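Local coordinates for protein hepatocyte growth factor-regulated tyrosine kinase substrate (Drosophila melanogaster, PDB 1DVP) that helps endosomal membranes invaginate into multivesicular bodies, binds ubiquitin and promotes degradation of activated tyrosine kinase receptors, at residues P98-N101 / V102-M106; K122-A125 / I126-M130. All coordinates share one frame; numbering follows the deposited sequence.

Interaction 1. Residues P98-N101 / V102-M106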
loop_
_atom_site.group_PDB
_atom_site.type_symbol
_atom_site.label_atom_id
_atom_site.label_comp_id
_atom_site.label_asym_id
_atom_site.label_seq_id
_atom_site.Cartn_x
_atom_site.Cartn_y
_atom_site.Cartn_z
ATOM N N PRO A 98 1.399 44.351 7.251
ATOM C CA PRO A 98 1.538 44.558 8.698
ATOM C C PRO A 98 1.870 43.270 9.448
ATOM O O PRO A 98 2.389 43.299 10.557
ATOM C CB PRO A 98 0.177 45.123 9.102
ATOM C CG PRO A 98 -0.760 44.568 8.058
ATOM C CD PRO A 98 0.042 44.694 6.794
ATOM N N HIS A 99 1.595 42.133 8.826
ATOM C CA HIS A 99 1.848 40.859 9.475
ATOM C C HIS A 99 3.121 40.209 8.982
ATOM O O HIS A 99 3.279 39.930 7.780
ATOM C CB HIS A 99 0.671 39.939 9.236
ATOM C CG HIS A 99 -0.600 40.661 8.926
ATOM N ND1 HIS A 99 -1.317 41.348 9.880
ATOM C CD2 HIS A 99 -1.301 40.772 7.770
ATOM C CE1 HIS A 99 -2.410 41.844 9.327
ATOM N NE2 HIS A 99 -2.425 41.508 8.047
ATOM N N GLU A 100 4.017 39.961 9.933
ATOM C CA GLU A 100 5.312 39.353 9.674
ATOM C C GLU A 100 5.128 37.908 9.225
ATOM O O GLU A 100 5.844 37.435 8.353
ATOM C CB GLU A 100 6.168 39.391 10.942
ATOM C CG GLU A 100 7.568 38.803 10.814
ATOM C CD GLU A 100 8.479 39.623 9.932
ATOM O OE1 GLU A 100 9.647 39.214 9.734
ATOM O OE2 GLU A 100 8.046 40.679 9.427
ATOM N N ASN A 101 4.165 37.214 9.833
ATOM C CA ASN A 101 3.883 35.817 9.483
ATOM C C ASN A 101 3.576 35.730 7.980
ATOM O O ASN A 101 3.941 34.758 7.309
ATOM C CB ASN A 101 2.682 35.295 10.294
ATOM C CG ASN A 101 1.359 35.853 9.793
ATOM O OD1 ASN A 101 1.232 37.062 9.569
ATOM N ND2 ASN A 101 0.366 34.977 9.612
ATOM N N VAL A 102 2.911 36.762 7.469
ATOM C CA VAL A 102 2.556 36.841 6.061
ATOM C C VAL A 102 3.804 37.083 5.212
ATOM O O VAL A 102 3.979 36.467 4.150
ATOM C CB VAL A 102 1.573 37.996 5.797
ATOM C CG1 VAL A 102 1.214 38.034 4.324
ATOM C CG2 VAL A 102 0.326 37.836 6.646
ATOM N N ARG A 103 4.657 38.001 5.676
ATOM C CA ARG A 103 5.892 38.349 4.978
ATOM C C ARG A 103 6.881 37.168 4.908
ATOM O O ARG A 103 7.536 36.953 3.871
ATOM C CB ARG A 103 6.558 39.551 5.660
ATOM C CG ARG A 103 8.028 39.686 5.318
ATOM C CD ARG A 103 8.648 40.916 5.986
ATOM N NE ARG A 103 7.814 42.090 5.767
ATOM C CZ ARG A 103 6.997 42.615 6.676
ATOM N NH1 ARG A 103 6.901 42.079 7.888
ATOM N NH2 ARG A 103 6.258 43.667 6.357
ATOM N N GLN A 104 6.980 36.423 6.010
ATOM C CA GLN A 104 7.849 35.254 6.092
ATOM C C GLN A 104 7.393 34.161 5.123
ATOM O O GLN A 104 8.209 33.538 4.439
ATOM C CB GLN A 104 7.870 34.679 7.512
ATOM C CG GLN A 104 8.789 35.430 8.475
ATOM C CD GLN A 104 10.039 35.937 7.780
ATOM O OE1 GLN A 104 10.071 37.069 7.332
ATOM N NE2 GLN A 104 11.056 35.093 7.663
ATOM N N LYS A 105 6.085 33.947 5.055
ATOM C CA LYS A 105 5.556 32.912 4.182
ATOM C C LYS A 105 5.799 33.267 2.726
ATOM O O LYS A 105 6.117 32.400 1.914
ATOM C CB LYS A 105 4.054 32.698 4.450
ATOM C CG LYS A 105 3.411 31.594 3.600
ATOM C CD LYS A 105 4.026 30.211 3.853
ATOM C CE LYS A 105 3.465 29.184 2.847
ATOM N NZ LYS A 105 3.904 27.792 3.152
ATOM N N MET A 106 5.671 34.545 2.395
ATOM C CA MET A 106 5.881 34.973 1.013
ATOM C C MET A 106 7.353 34.839 0.616
ATOM O O MET A 106 7.671 34.462 -0.522
ATOM C CB MET A 106 5.418 36.413 0.824
ATOM C CG MET A 106 5.372 36.893 -0.624
ATOM S SD MET A 106 4.120 36.047 -1.690
ATOM C CE MET A 106 5.154 34.853 -2.452
#
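R103 and E100, three residues apart on the first turn of helix 100-116, join in a salt bridge beside the helix start, where H99 holds the N-cap position. The path of the R103 side chain accounts for this pairing. R103 CB lies 3.5 Å from the backbone O of E100, and the chain then runs extended until it bends about the CG-CD bond (chi3 -48°). R103 CD is 3.5 Å from E100 OE2. Beyond the bend NE makes a weak hydrogen bond to L94 O, and NH2 another to T97 O. R103 CZ lies 3.5 Å from E100 OE2, and NH1 comes to that oxygen at the edge of the guanidinium, near its plane. The carboxylate is turned 38° from that plane, a slanted approach instead of a flat, two-pronged one. The modelled length, 2.4 Å from NH1 to OE2, is too short to trust, although the pairing of charges is plain.

The backbone bonds mark the first turn directly. H99 O accepts R103 N at 3.2 Å and, weakly, V102 N. E100 O then accepts Q104 N at 2.8 Å in a nearly straight bond (N-H...O 164°), and N101 O takes K105 N at 3.2 Å. The side chains of H99 and V102 run side by side: V102 CG2 sits 3.4 Å from H99 CB and meets the imidazole at its edge. That methyl lies beside the backbone N of V102, on the side facing H99.

Around this turn, helix 56-72 meets H99, N101, V102 and K105 through P56, C60 and S59. K105 NZ forms salt bridges with E67 of that helix and with E108. Helix 84-96 receives V102 on F93 and M106 on F90 and L94, placing the turn between these two neighbours in the VHS domain.

Interaction 2. Residues K122-A125 / I126-M130; sequences KYQA and IKDTM
The backbone O of A125 is gripped twice by T129, by OG1 at 2.7 Å and by the backbone N at 3.1 Å, on the first turn of helix 125-135 in the helical VHS domain. With OG1 beside its own backbone N (chi1 -69°), the hydroxyl reaches back one turn and donates close to the carbonyl plane, tilted 18° from it, whereas the amide N stands well above that plane. Q124 occupies the N-cap, and its O accepts D128 N at 3.0 Å, nearly in line with the C=O bond.

The Q124 side chain folds back over the turn, its amide lying beside K127 and the D128 carboxylate. The modelled amide is probably turned over and sits too close to D128, making its individual bonds doubtful. With an alanine at Q124 this amide is gone, which is likely to leave the D128 carboxylate more dependent on its long salt bridge to K127 NZ, and the K127 tail freer to turn.

On the inner side, I126 packs against W113 and F117, and the Y123 ring meets F117 nearly at right angles. There I126 CD1 lies 3.9 Å from Y123 CB.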
loop_
_atom_site.group_PDB
_atom_site.type_symbol
_atom_site.label_atom_id
_atom_site.label_comp_id
_atom_site.label_asym_id
_atom_site.label_seq_id
_atom_site.Cartn_x
_atom_site.Cartn_y
_atom_site.Cartn_z
ATOM N N LYS A 122 10.818 29.406 -19.322
ATOM C CA LYS A 122 9.684 30.296 -19.061
ATOM C C LYS A 122 9.736 31.135 -17.767
ATOM O O LYS A 122 9.392 32.321 -17.784
ATOM C CB LYS A 122 8.368 29.496 -19.107
ATOM C CG LYS A 122 7.869 29.177 -20.530
ATOM C CD LYS A 122 6.468 28.554 -20.561
ATOM C CE LYS A 122 6.429 27.141 -19.971
ATOM N NZ LYS A 122 7.171 26.122 -20.781
ATOM N N TYR A 123 10.187 30.551 -16.656
ATOM C CA TYR A 123 10.210 31.296 -15.397
ATOM C C TYR A 123 11.608 31.676 -14.909
ATOM O O TYR A 123 12.570 30.903 -15.066
ATOM C CB TYR A 123 9.432 30.482 -14.353
ATOM C CG TYR A 123 8.212 29.848 -14.991
ATOM C CD1 TYR A 123 8.098 28.461 -15.101
ATOM C CD2 TYR A 123 7.255 30.634 -15.632
ATOM C CE1 TYR A 123 7.080 27.877 -15.840
ATOM C CE2 TYR A 123 6.234 30.058 -16.379
ATOM C CZ TYR A 123 6.154 28.682 -16.483
ATOM O OH TYR A 123 5.166 28.111 -17.247
ATOM N N GLN A 124 11.720 32.887 -14.345
ATOM C CA GLN A 124 12.997 33.414 -13.828
ATOM C C GLN A 124 12.831 34.792 -13.150
ATOM O O GLN A 124 13.693 35.248 -12.385
ATOM C CB GLN A 124 14.011 33.479 -14.974
ATOM C CG GLN A 124 14.331 34.878 -15.507
ATOM C CD GLN A 124 15.639 35.423 -14.941
ATOM O OE1 GLN A 124 16.143 36.470 -15.378
ATOM N NE2 GLN A 124 16.195 34.713 -13.963
ATOM N N ALA A 125 11.711 35.450 -13.447
ATOM C CA ALA A 125 11.373 36.741 -12.852
ATOM C C ALA A 125 11.327 36.519 -11.348
ATOM O O ALA A 125 11.422 37.459 -10.553
ATOM C CB ALA A 125 10.011 37.201 -13.344
ATOM N N ILE A 126 11.160 35.248 -10.976
ATOM C CA ILE A 126 11.116 34.838 -9.587
ATOM C C ILE A 126 12.536 34.853 -9.051
ATOM O O ILE A 126 12.789 35.453 -8.010
ATOM C CB ILE A 126 10.556 33.399 -9.424
ATOM C CG1 ILE A 126 9.670 33.033 -10.606
ATOM C CG2 ILE A 126 9.742 33.309 -8.141
ATOM C CD1 ILE A 126 9.312 31.579 -10.638
ATOM N N LYS A 127 13.458 34.189 -9.755
ATOM C CA LYS A 127 14.865 34.133 -9.325
ATOM C C LYS A 127 15.463 35.517 -9.120
ATOM O O LYS A 127 16.264 35.728 -8.215
ATOM C CB LYS A 127 15.727 33.386 -10.344
ATOM C CG LYS A 127 17.218 33.427 -10.024
ATOM C CD LYS A 127 18.033 32.450 -10.895
ATOM C CE LYS A 127 18.097 32.843 -12.371
ATOM N NZ LYS A 127 19.000 33.998 -12.605
ATOM N N ASP A 128 15.058 36.457 -9.963
ATOM C CA ASP A 128 15.549 37.826 -9.872
ATOM C C ASP A 128 14.916 38.626 -8.743
ATOM O O ASP A 128 15.594 39.434 -8.089
ATOM C CB ASP A 128 15.333 38.514 -11.207
ATOM C CG ASP A 128 16.226 37.946 -12.279
ATOM O OD1 ASP A 128 15.776 37.872 -13.436
ATOM O OD2 ASP A 128 17.383 37.575 -11.962
ATOM N N THR A 129 13.621 38.406 -8.519
ATOM C CA THR A 129 12.921 39.084 -7.444
ATOM C C THR A 129 13.630 38.700 -6.162
ATOM O O THR A 129 13.720 39.486 -5.235
ATOM C CB THR A 129 11.447 38.638 -7.342
ATOM O OG1 THR A 129 10.722 39.119 -8.481
ATOM C CG2 THR A 129 10.801 39.184 -6.061
ATOM N N MET A 130 14.135 37.481 -6.096
ATOM C CA MET A 130 14.831 37.094 -4.892
ATOM C C MET A 130 16.164 37.825 -4.849
ATOM O O MET A 130 16.601 38.264 -3.787
ATOM C CB MET A 130 15.061 35.591 -4.837
ATOM C CG MET A 130 15.491 35.139 -3.451
ATOM S SD MET A 130 15.641 33.360 -3.233
ATOM C CE MET A 130 16.473 33.235 -1.718
#

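Interactions 1 and 2 are the N-terminal turns of two consecutive helices, 100-116 and 125-135, and follow one another in series along the chain. Their centres are 20 Å apart and their nearest atoms about 7 Å, so they do not contact each other directly. Helix 84-96 is one shared neighbour: it meets interaction 1 through F90, F93 and L94, and interaction 2 through C87. Helix 100-116 is a second, since it begins in interaction 1 and packs its later residues V110, Q111 and W113 against interaction 2. Both contacts belong to the VHS domain and lie away from the two zinc sites of the FYVE finger.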